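Local coordinates for protein cofilin (Streptomyces griseoflavus, PDB 5IVU) that probably binds actin, as a bacterial member of the ADF/cofilin family of actin-binding proteins, at residues 121-124 with 125-129. Residues are numbered along the deposited sequence; the frame is centred on the assembly and turned at random.
Sequences QGTD and FSEVA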
ATOM      1  N   GLN A 121      -1.881  -8.567  -3.824  1.00 50.90           N
ATOM      2  CA  GLN A 121      -2.949  -8.885  -2.895  1.00 53.00           C
ATOM      3  C   GLN A 121      -2.289  -9.800  -1.874  1.00 51.17           C
ATOM      4  O   GLN A 121      -1.740 -10.837  -2.241  1.00 58.13           O
ATOM      5  CB  GLN A 121      -4.087  -9.581  -3.639  1.00 55.86           C
ATOM      6  CG  GLN A 121      -5.341  -9.870  -2.806  1.00 61.78           C
ATOM      7  CD  GLN A 121      -6.238  -8.652  -2.567  1.00 63.46           C
ATOM      8  OE1 GLN A 121      -6.432  -7.814  -3.452  1.00 61.31           O
ATOM      9  NE2 GLN A 121      -6.814  -8.572  -1.366  1.00 64.90           N
ATOM     10  N   GLY A 122      -2.274  -9.389  -0.613  1.00 47.17           N
ATOM     11  CA  GLY A 122      -1.577 -10.126   0.439  1.00 44.73           C
ATOM     12  C   GLY A 122      -2.544 -10.570   1.513  1.00 42.47           C
ATOM     13  O   GLY A 122      -3.203  -9.727   2.122  1.00 39.79           O
ATOM     14  N   THR A 123      -2.601 -11.886   1.752  1.00 41.47           N
ATOM     15  CA  THR A 123      -3.402 -12.488   2.827  1.00 41.46           C
ATOM     16  C   THR A 123      -2.587 -13.074   3.980  1.00 40.44           C
ATOM     17  O   THR A 123      -3.154 -13.500   4.990  1.00 41.63           O
ATOM     18  CB  THR A 123      -4.294 -13.610   2.279  1.00 41.56           C
ATOM     19  OG1 THR A 123      -3.475 -14.578   1.612  1.00 42.35           O
ATOM     20  CG2 THR A 123      -5.307 -13.047   1.301  1.00 42.85           C
ATOM     21  N   ASP A 124      -1.273 -13.094   3.843  1.00 39.27           N
ATOM     22  CA  ASP A 124      -0.392 -13.569   4.923  1.00 42.44           C
ATOM     23  C   ASP A 124       0.980 -12.906   4.700  1.00 41.79           C
ATOM     24  O   ASP A 124       1.267 -12.401   3.603  1.00 41.83           O
ATOM     25  CB  ASP A 124      -0.356 -15.120   5.044  1.00 43.80           C
ATOM     26  CG  ASP A 124       0.174 -15.794   3.811  1.00 44.16           C
ATOM     27  OD1 ASP A 124       1.311 -15.462   3.439  1.00 41.33           O
ATOM     28  OD2 ASP A 124      -0.534 -16.659   3.233  1.00 48.93           O
ATOM     29  N   PHE A 125       1.798 -12.869   5.742  1.00 41.36           N
ATOM     30  CA  PHE A 125       3.071 -12.153   5.671  1.00 42.03           C
ATOM     31  C   PHE A 125       4.033 -12.688   4.607  1.00 42.36           C
ATOM     32  O   PHE A 125       4.793 -11.909   4.055  1.00 44.43           O
ATOM     33  CB  PHE A 125       3.739 -12.046   7.053  1.00 42.21           C
ATOM     34  CG  PHE A 125       3.107 -11.002   7.946  1.00 42.15           C
ATOM     35  CD1 PHE A 125       3.276  -9.640   7.678  1.00 41.67           C
ATOM     36  CD2 PHE A 125       2.326 -11.374   9.035  1.00 41.75           C
ATOM     37  CE1 PHE A 125       2.690  -8.674   8.481  1.00 41.96           C
ATOM     38  CE2 PHE A 125       1.735 -10.415   9.840  1.00 42.65           C
ATOM     39  CZ  PHE A 125       1.916  -9.066   9.564  1.00 43.43           C
ATOM     40  N   SER A 126       3.966 -13.974   4.275  1.00 42.08           N
ATOM     41  CA  SER A 126       4.810 -14.529   3.194  1.00 44.93           C
ATOM     42  C   SER A 126       4.488 -13.948   1.811  1.00 45.62           C
ATOM     43  O   SER A 126       5.369 -13.876   0.950  1.00 45.28           O
ATOM     44  CB  SER A 126       4.688 -16.049   3.117  1.00 44.04           C
ATOM     45  OG  SER A 126       3.382 -16.435   2.726  1.00 46.80           O
ATOM     46  N   GLU A 127       3.233 -13.542   1.616  1.00 44.11           N
ATOM     47  CA  GLU A 127       2.784 -12.950   0.358  1.00 43.46           C
ATOM     48  C   GLU A 127       3.237 -11.497   0.147  1.00 39.93           C
ATOM     49  O   GLU A 127       3.201 -11.010  -0.973  1.00 39.59           O
ATOM     50  CB  GLU A 127       1.265 -13.096   0.227  1.00 45.01           C
ATOM     51  CG  GLU A 127       0.871 -14.559   0.095  1.00 49.48           C
ATOM     52  CD  GLU A 127      -0.625 -14.814   0.079  1.00 54.65           C
ATOM     53  OE1 GLU A 127      -1.417 -13.883   0.318  1.00 54.82           O
ATOM     54  OE2 GLU A 127      -1.010 -15.981  -0.145  1.00 59.01           O
ATOM     55  N   VAL A 128       3.670 -10.825   1.212  1.00 39.36           N
ATOM     56  CA  VAL A 128       4.256  -9.476   1.124  1.00 39.00           C
ATOM     57  C   VAL A 128       5.740  -9.433   1.521  1.00 40.22           C
ATOM     58  O   VAL A 128       6.311  -8.349   1.635  1.00 42.60           O
ATOM     59  CB  VAL A 128       3.447  -8.438   1.946  1.00 37.40           C
ATOM     60  CG1 VAL A 128       2.054  -8.277   1.347  1.00 37.13           C
ATOM     61  CG2 VAL A 128       3.353  -8.822   3.427  1.00 36.88           C
ATOM     62  N   ALA A 129       6.359 -10.599   1.719  1.00 40.55           N
ATOM     63  CA  ALA A 129       7.805 -10.696   1.985  1.00 42.13           C
ATOM     64  C   ALA A 129       8.578 -10.164   0.796  1.00 43.35           C
ATOM     65  O   ALA A 129       8.138 -10.327  -0.343  1.00 41.79           O
ATOM     66  CB  ALA A 129       8.210 -12.139   2.239  1.00 42.35           C
TER
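Glu-127 folds back against Gly-122, their CA atoms 5.2 Å apart, because the chain leaving strand 118-122 reverses through a short turn. Residues 125-127 adopt helical backbone angles, and the N-H of Glu-127 reaches the carbonyl O of Asp-124 at 3.0 Å, a bent bond whose donor N stands above the carbonyl plane. The N-H of Val-128 bonds in the same i to i+3 fashion to the O of Phe-125. The Asp-124 side chain accepts bonds from the turn as well: with CG between its own N and carbonyl carbon (chi1 62°), OD1 takes a second, longer bond from Glu-127 N (3.3 Å), the donor tilted out of the carboxylate plane. Ser-126 OG also approaches OD1, though so closely in the model that the length of this bond is doubtful. In this ADF-homology fold the turn links the last strand of the mixed sheet to helix 130-136, with Ala-129 at that helix's N-cap position. The Glu-127 side chain runs the other way, extended towards Thr-123, where OE1 accepts two bonds: from the backbone N at 2.7 Å, nearly straight at 165°, and from OG1 on the syn side, tilted out of the carboxylate plane. The two carboxylates, their planes 44° apart, bring Asp-124 OD2 to 3.5 Å from Glu-127 OE2, a proximity that may raise the proton affinity of either group. On the buried side, Val-128 CG1 lies 4.2 Å from Gly-122 CA, and the valine continues onto Val-87 and Trp-89 of the neighbouring strand.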